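Local coordinates for fasciclin-1 (Drosophila melanogaster, PDB 1O70), which acts as a neural cell adhesion molecule, here represented by the third and fourth of its extracellular FAS1 domains, at residues T125-Q137 / V147-T159. Residues are numbered along the deposited sequence; the frame is centred on the assembly and turned at random.
Sequences TVEGGGVNATVIQ and VHIIDHVLGVPYT. With NAG (2-acetamido-2-deoxy-beta-D-glucopyranose), chain B.
D151 and T134 grip each other twice: T134 N donates to D151 OD1 at 2.8 Å, nearly straight at 167°, and D151 N returns a bond to T134 O at 3.0 Å. With CG between its backbone N and carbonyl carbon (chi1 58°), D151 turns its carboxylate toward T134. H152 ND1 donates to D151 OD1 from the face opposite T134 N; an alanine at D151 would probably leave T134 N without its acceptor and the H152 ring freer to turn. Y158 CE2 lies 3.3 Å above the plane of the H152 ring, offset toward its rim, and Y158 OH donates to N132 O at 2.7 Å in the carbonyl plane. V131 CG1 fits against the Y158 edge at CE2 (3.7 Å), and L154 CD2 packs against V131 CG1 at 3.9 Å. At the other end I136 and Q137 both face I149, a classic beta bulge held by I136 N to I149 O (2.7 Å) and I149 N to Q137 O (2.8 Å). N132 ND2 carries the N-linked glycan, whose first sugar donates a hydrogen bond from N2 to T125 OG1. Strands 131-141 and 145-150 form a beta hairpin in the third FAS1 domain's mixed sheet, flanked by 123-128 and 48-53 respectively; L154 also packs on L51 and L111.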
ATOM      1  N   THR A 125      13.345  -2.536  -5.280  1.00 31.50           N
ATOM      2  CA  THR A 125      12.571  -2.049  -4.152  1.00 27.69           C
ATOM      3  C   THR A 125      11.294  -2.874  -4.063  1.00 27.08           C
ATOM      4  O   THR A 125      10.870  -3.497  -5.041  1.00 24.88           O
ATOM      5  CB  THR A 125      12.206  -0.545  -4.297  1.00 29.22           C
ATOM      6  OG1 THR A 125      11.511  -0.314  -5.537  1.00 28.59           O
ATOM      7  CG2 THR A 125      13.473   0.320  -4.222  1.00 26.58           C
ATOM      8  N   VAL A 126      10.698  -2.900  -2.877  1.00 26.90           N
ATOM      9  CA  VAL A 126       9.470  -3.648  -2.643  1.00 25.76           C
ATOM     10  C   VAL A 126       8.479  -2.757  -1.907  1.00 28.11           C
ATOM     11  O   VAL A 126       8.874  -1.916  -1.090  1.00 30.34           O
ATOM     12  CB  VAL A 126       9.730  -4.904  -1.771  1.00 24.85           C
ATOM     13  CG1 VAL A 126      10.367  -4.511  -0.443  1.00 20.91           C
ATOM     14  CG2 VAL A 126       8.420  -5.642  -1.517  1.00 22.75           C
ATOM     15  N   GLU A 127       7.195  -2.935  -2.200  1.00 28.05           N
ATOM     16  CA  GLU A 127       6.154  -2.150  -1.550  1.00 28.28           C
ATOM     17  C   GLU A 127       5.197  -3.087  -0.839  1.00 27.61           C
ATOM     18  O   GLU A 127       4.606  -3.968  -1.455  1.00 27.69           O
ATOM     19  CB  GLU A 127       5.367  -1.305  -2.565  1.00 31.07           C
ATOM     20  CG  GLU A 127       4.113  -0.660  -1.956  1.00 33.21           C
ATOM     21  CD  GLU A 127       4.435   0.473  -0.990  1.00 35.77           C
ATOM     22  OE1 GLU A 127       3.594   0.768  -0.117  1.00 34.88           O
ATOM     23  OE2 GLU A 127       5.521   1.083  -1.115  1.00 38.27           O
ATOM     24  N   GLY A 128       5.046  -2.901   0.464  1.00 27.48           N
ATOM     25  CA  GLY A 128       4.138  -3.756   1.200  1.00 25.94           C
ATOM     26  C   GLY A 128       3.730  -3.232   2.560  1.00 25.16           C
ATOM     27  O   GLY A 128       4.539  -2.648   3.286  1.00 24.22           O
ATOM     28  N   GLY A 129       2.463  -3.444   2.904  1.00 25.43           N
ATOM     29  CA  GLY A 129       1.965  -3.003   4.193  1.00 24.42           C
ATOM     30  C   GLY A 129       2.271  -1.547   4.460  1.00 25.00           C
ATOM     31  O   GLY A 129       2.574  -1.174   5.598  1.00 26.20           O
ATOM     32  N   GLY A 130       2.199  -0.741   3.397  1.00 25.33           N
ATOM     33  CA  GLY A 130       2.448   0.688   3.477  1.00 22.88           C
ATOM     34  C   GLY A 130       3.918   1.038   3.502  1.00 22.63           C
ATOM     35  O   GLY A 130       4.283   2.200   3.656  1.00 22.34           O
ATOM     36  N   VAL A 131       4.779   0.041   3.345  1.00 24.82           N
ATOM     37  CA  VAL A 131       6.201   0.326   3.377  1.00 25.38           C
ATOM     38  C   VAL A 131       6.925   0.077   2.079  1.00 24.74           C
ATOM     39  O   VAL A 131       6.686  -0.928   1.405  1.00 24.07           O
ATOM     40  CB  VAL A 131       6.917  -0.485   4.463  1.00 27.08           C
ATOM     41  CG1 VAL A 131       8.435  -0.303   4.334  1.00 28.27           C
ATOM     42  CG2 VAL A 131       6.447  -0.034   5.839  1.00 28.28           C
ATOM     43  N   ASN A 132       7.810   1.009   1.738  1.00 24.91           N
ATOM     44  CA  ASN A 132       8.638   0.893   0.538  1.00 25.97           C
ATOM     45  C   ASN A 132      10.058   0.646   1.031  1.00 25.77           C
ATOM     46  O   ASN A 132      10.641   1.492   1.711  1.00 25.89           O
ATOM     47  CB  ASN A 132       8.602   2.189  -0.275  1.00 26.65           C
ATOM     48  CG  ASN A 132       9.540   2.153  -1.472  1.00 29.24           C
ATOM     49  OD1 ASN A 132      10.732   1.885  -1.307  1.00 33.36           O
ATOM     50  ND2 ASN A 132       9.017   2.409  -2.673  1.00 31.38           N
ATOM     51  N   ALA A 133      10.611  -0.507   0.688  1.00 24.87           N
ATOM     52  CA  ALA A 133      11.959  -0.840   1.119  1.00 26.27           C
ATOM     53  C   ALA A 133      12.860  -1.200  -0.046  1.00 26.54           C
ATOM     54  O   ALA A 133      12.405  -1.664  -1.098  1.00 26.49           O
ATOM     55  CB  ALA A 133      11.931  -2.004   2.128  1.00 24.17           C
ATOM     56  N   THR A 134      14.154  -0.988   0.155  1.00 25.93           N
ATOM     57  CA  THR A 134      15.122  -1.309  -0.866  1.00 26.68           C
ATOM     58  C   THR A 134      15.826  -2.587  -0.474  1.00 27.04           C
ATOM     59  O   THR A 134      16.096  -2.836   0.702  1.00 25.24           O
ATOM     60  CB  THR A 134      16.150  -0.180  -1.026  1.00 27.09           C
ATOM     61  OG1 THR A 134      15.486   1.001  -1.495  1.00 27.33           O
ATOM     62  CG2 THR A 134      17.226  -0.574  -2.027  1.00 25.03           C
ATOM     63  N   VAL A 135      16.087  -3.412  -1.475  1.00 29.22           N
ATOM     64  CA  VAL A 135      16.789  -4.663  -1.265  1.00 31.52           C
ATOM     65  C   VAL A 135      18.263  -4.284  -1.247  1.00 33.54           C
ATOM     66  O   VAL A 135      18.797  -3.847  -2.262  1.00 33.05           O
ATOM     67  CB  VAL A 135      16.535  -5.635  -2.420  1.00 31.17           C
ATOM     68  CG1 VAL A 135      17.344  -6.904  -2.211  1.00 31.14           C
ATOM     69  CG2 VAL A 135      15.050  -5.964  -2.507  1.00 29.70           C
ATOM     70  N   ILE A 136      18.906  -4.421  -0.090  1.00 34.97           N
ATOM     71  CA  ILE A 136      20.313  -4.075   0.031  1.00 36.85           C
ATOM     72  C   ILE A 136      21.207  -5.293  -0.125  1.00 38.16           C
ATOM     73  O   ILE A 136      22.415  -5.201   0.048  1.00 39.69           O
ATOM     74  CB  ILE A 136      20.624  -3.428   1.389  1.00 37.79           C
ATOM     75  CG1 ILE A 136      20.295  -4.400   2.520  1.00 36.64           C
ATOM     76  CG2 ILE A 136      19.815  -2.138   1.551  1.00 37.37           C
ATOM     77  CD1 ILE A 136      20.671  -3.861   3.890  1.00 36.52           C
ATOM     78  N   GLN A 137      20.607  -6.434  -0.446  1.00 38.50           N
ATOM     79  CA  GLN A 137      21.344  -7.679  -0.634  1.00 38.76           C
ATOM     80  C   GLN A 137      20.348  -8.685  -1.169  1.00 36.76           C
ATOM     81  O   GLN A 137      19.309  -8.930  -0.558  1.00 36.97           O
ATOM     82  CB  GLN A 137      21.930  -8.156   0.693  1.00 42.23           C
ATOM     83  CG  GLN A 137      22.410  -9.599   0.680  1.00 46.28           C
ATOM     84  CD  GLN A 137      23.855  -9.746   1.124  1.00 51.37           C
ATOM     85  OE1 GLN A 137      24.245 -10.789   1.659  1.00 52.35           O
ATOM     86  NE2 GLN A 137      24.663  -8.708   0.891  1.00 52.83           N
ATOM     87  N   VAL A 147      16.470 -15.544  -0.106  1.00 27.51           N
ATOM     88  CA  VAL A 147      16.374 -14.585   0.971  1.00 25.15           C
ATOM     89  C   VAL A 147      16.987 -13.296   0.460  1.00 26.68           C
ATOM     90  O   VAL A 147      18.011 -13.316  -0.221  1.00 27.59           O
ATOM     91  CB  VAL A 147      17.150 -15.053   2.202  1.00 24.79           C
ATOM     92  CG1 VAL A 147      17.363 -13.879   3.151  1.00 21.45           C
ATOM     93  CG2 VAL A 147      16.393 -16.162   2.902  1.00 22.58           C
ATOM     94  N   HIS A 148      16.353 -12.180   0.788  1.00 27.66           N
ATOM     95  CA  HIS A 148      16.837 -10.868   0.379  1.00 27.84           C
ATOM     96  C   HIS A 148      16.766  -9.966   1.604  1.00 30.13           C
ATOM     97  O   HIS A 148      15.825 -10.062   2.400  1.00 31.67           O
ATOM     98  CB  HIS A 148      15.930 -10.274  -0.691  1.00 27.53           C
ATOM     99  CG  HIS A 148      15.696 -11.171  -1.869  1.00 28.47           C
ATOM    100  ND1 HIS A 148      16.651 -11.386  -2.841  1.00 29.97           N
ATOM    101  CD2 HIS A 148      14.603 -11.869  -2.258  1.00 26.13           C
ATOM    102  CE1 HIS A 148      16.155 -12.173  -3.781  1.00 29.34           C
ATOM    103  NE2 HIS A 148      14.912 -12.479  -3.450  1.00 28.42           N
ATOM    104  N   ILE A 149      17.737  -9.074   1.754  1.00 31.70           N
ATOM    105  CA  ILE A 149      17.732  -8.159   2.888  1.00 33.59           C
ATOM    106  C   ILE A 149      17.198  -6.783   2.477  1.00 33.60           C
ATOM    107  O   ILE A 149      17.654  -6.198   1.494  1.00 36.06           O
ATOM    108  CB  ILE A 149      19.156  -8.014   3.508  1.00 34.91           C
ATOM    109  CG1 ILE A 149      19.577  -9.329   4.168  1.00 36.18           C
ATOM    110  CG2 ILE A 149      19.151  -6.972   4.625  1.00 34.46           C
ATOM    111  CD1 ILE A 149      19.838 -10.450   3.227  1.00 39.43           C
ATOM    112  N   ILE A 150      16.216  -6.281   3.222  1.00 31.00           N
ATOM    113  CA  ILE A 150      15.637  -4.975   2.936  1.00 30.69           C
ATOM    114  C   ILE A 150      15.957  -4.005   4.061  1.00 31.91           C
ATOM    115  O   ILE A 150      16.200  -4.417   5.196  1.00 32.31           O
ATOM    116  CB  ILE A 150      14.108  -5.057   2.722  1.00 29.45           C
ATOM    117  CG1 ILE A 150      13.415  -5.610   3.975  1.00 29.00           C
ATOM    118  CG2 ILE A 150      13.806  -5.924   1.509  1.00 26.13           C
ATOM    119  CD1 ILE A 150      11.900  -5.760   3.810  1.00 27.19           C
ATOM    120  N   ASP A 151      15.957  -2.714   3.738  1.00 31.78           N
ATOM    121  CA  ASP A 151      16.307  -1.692   4.709  1.00 32.51           C
ATOM    122  C   ASP A 151      15.183  -1.148   5.570  1.00 32.57           C
ATOM    123  O   ASP A 151      15.400  -0.222   6.349  1.00 32.53           O
ATOM    124  CB  ASP A 151      17.014  -0.532   4.009  1.00 34.24           C
ATOM    125  CG  ASP A 151      16.176   0.089   2.913  1.00 36.07           C
ATOM    126  OD1 ASP A 151      14.987  -0.283   2.754  1.00 33.94           O
ATOM    127  OD2 ASP A 151      16.725   0.961   2.211  1.00 38.36           O
ATOM    128  N   HIS A 152      13.985  -1.697   5.426  1.00 31.92           N
ATOM    129  CA  HIS A 152      12.864  -1.266   6.253  1.00 31.79           C
ATOM    130  C   HIS A 152      12.050  -2.482   6.558  1.00 31.42           C
ATOM    131  O   HIS A 152      12.077  -3.451   5.805  1.00 30.80           O
ATOM    132  CB  HIS A 152      11.965  -0.251   5.550  1.00 32.67           C
ATOM    133  CG  HIS A 152      12.539   1.127   5.504  1.00 36.03           C
ATOM    134  ND1 HIS A 152      13.285   1.587   4.440  1.00 36.92           N
ATOM    135  CD2 HIS A 152      12.499   2.139   6.403  1.00 36.93           C
ATOM    136  CE1 HIS A 152      13.677   2.824   4.682  1.00 37.72           C
ATOM    137  NE2 HIS A 152      13.214   3.184   5.866  1.00 37.92           N
ATOM    138  N   VAL A 153      11.335  -2.428   7.671  1.00 31.45           N
ATOM    139  CA  VAL A 153      10.492  -3.529   8.077  1.00 30.39           C
ATOM    140  C   VAL A 153       9.106  -3.295   7.491  1.00 32.07           C
ATOM    141  O   VAL A 153       8.454  -2.288   7.783  1.00 33.64           O
ATOM    142  CB  VAL A 153      10.404  -3.604   9.605  1.00 30.76           C
ATOM    143  CG1 VAL A 153       9.638  -4.839  10.013  1.00 28.55           C
ATOM    144  CG2 VAL A 153      11.807  -3.606  10.214  1.00 29.77           C
ATOM    145  N   LEU A 154       8.657  -4.222   6.652  1.00 31.71           N
ATOM    146  CA  LEU A 154       7.345  -4.089   6.037  1.00 32.68           C
ATOM    147  C   LEU A 154       6.270  -4.123   7.125  1.00 33.98           C
ATOM    148  O   LEU A 154       6.504  -4.625   8.229  1.00 33.90           O
ATOM    149  CB  LEU A 154       7.112  -5.216   5.023  1.00 31.22           C
ATOM    150  CG  LEU A 154       8.115  -5.324   3.870  1.00 32.17           C
ATOM    151  CD1 LEU A 154       7.746  -6.496   2.968  1.00 30.49           C
ATOM    152  CD2 LEU A 154       8.140  -4.028   3.080  1.00 29.87           C
ATOM    153  N   GLY A 155       5.099  -3.575   6.815  1.00 33.06           N
ATOM    154  CA  GLY A 155       4.009  -3.567   7.771  1.00 32.08           C
ATOM    155  C   GLY A 155       4.132  -2.577   8.912  1.00 30.71           C
ATOM    156  O   GLY A 155       3.313  -2.592   9.825  1.00 32.17           O
ATOM    157  N   VAL A 156       5.155  -1.727   8.873  1.00 30.37           N
ATOM    158  CA  VAL A 156       5.365  -0.708   9.910  1.00 29.61           C
ATOM    159  C   VAL A 156       5.670   0.615   9.197  1.00 30.83           C
ATOM    160  O   VAL A 156       6.828   0.970   8.980  1.00 30.22           O
ATOM    161  CB  VAL A 156       6.543  -1.076  10.833  1.00 30.55           C
ATOM    162  CG1 VAL A 156       6.751   0.022  11.871  1.00 29.87           C
ATOM    163  CG2 VAL A 156       6.276  -2.406  11.524  1.00 27.59           C
ATOM    164  N   PRO A 157       4.619   1.368   8.835  1.00 31.39           N
ATOM    165  CA  PRO A 157       4.763   2.645   8.132  1.00 30.51           C
ATOM    166  C   PRO A 157       5.724   3.619   8.779  1.00 31.59           C
ATOM    167  O   PRO A 157       5.751   3.769   9.999  1.00 32.96           O
ATOM    168  CB  PRO A 157       3.339   3.193   8.112  1.00 31.84           C
ATOM    169  CG  PRO A 157       2.486   1.959   8.184  1.00 31.58           C
ATOM    170  CD  PRO A 157       3.213   1.138   9.214  1.00 29.83           C
ATOM    171  N   TYR A 158       6.520   4.282   7.950  1.00 29.90           N
ATOM    172  CA  TYR A 158       7.451   5.278   8.451  1.00 30.29           C
ATOM    173  C   TYR A 158       7.176   6.586   7.715  1.00 30.38           C
ATOM    174  O   TYR A 158       8.035   7.462   7.627  1.00 31.51           O
ATOM    175  CB  TYR A 158       8.909   4.829   8.253  1.00 29.52           C
ATOM    176  CG  TYR A 158       9.348   4.600   6.820  1.00 30.65           C
ATOM    177  CD1 TYR A 158       9.856   5.648   6.045  1.00 29.50           C
ATOM    178  CD2 TYR A 158       9.257   3.327   6.239  1.00 29.92           C
ATOM    179  CE1 TYR A 158      10.266   5.434   4.728  1.00 29.84           C
ATOM    180  CE2 TYR A 158       9.659   3.103   4.921  1.00 28.53           C
ATOM    181  CZ  TYR A 158      10.165   4.161   4.174  1.00 30.39           C
ATOM    182  OH  TYR A 158      10.561   3.956   2.868  1.00 29.79           O
ATOM    183  N   THR A 159       5.969   6.698   7.170  1.00 28.84           N
ATOM    184  CA  THR A 159       5.562   7.896   6.452  1.00 28.30           C
ATOM    185  C   THR A 159       4.089   8.202   6.673  1.00 29.54           C
ATOM    186  O   THR A 159       3.280   7.301   6.902  1.00 28.04           O
ATOM    187  CB  THR A 159       5.781   7.766   4.935  1.00 27.02           C
ATOM    188  OG1 THR A 159       4.998   6.679   4.423  1.00 23.87           O
ATOM    189  CG2 THR A 159       7.246   7.546   4.634  1.00 27.91           C
TER
HETATM  190  C1  NAG B   1       9.885   2.857  -3.749  1.00 30.49           C
HETATM  191  C2  NAG B   1       9.326   2.510  -5.126  1.00 29.80           C
HETATM  192  C3  NAG B   1      10.350   2.918  -6.190  1.00 31.99           C
HETATM  193  C4  NAG B   1      10.729   4.404  -6.045  1.00 33.32           C
HETATM  194  C5  NAG B   1      11.160   4.682  -4.591  1.00 33.84           C
HETATM  195  C6  NAG B   1      11.456   6.135  -4.293  1.00 32.77           C
HETATM  196  C7  NAG B   1       7.849   0.628  -5.410  1.00 31.49           C
HETATM  197  C8  NAG B   1       7.685  -0.880  -5.539  1.00 28.91           C
HETATM  198  N2  NAG B   1       9.081   1.087  -5.214  1.00 31.86           N
HETATM  199  O3  NAG B   1       9.850   2.640  -7.486  1.00 28.73           O
HETATM  200  O4  NAG B   1      11.833   4.700  -6.924  1.00 38.19           O
HETATM  201  O5  NAG B   1      10.134   4.262  -3.669  1.00 31.45           O
HETATM  202  O6  NAG B   1      10.378   6.963  -4.703  1.00 37.64           O
HETATM  203  O7  NAG B   1       6.871   1.364  -5.484  1.00 30.72           O
HETATM  204  O   HOH W   1       5.851   3.792   4.753  1.00 30.21           O
HETATM  205  O   HOH W   2       2.782   4.646   4.607  1.00 38.39           O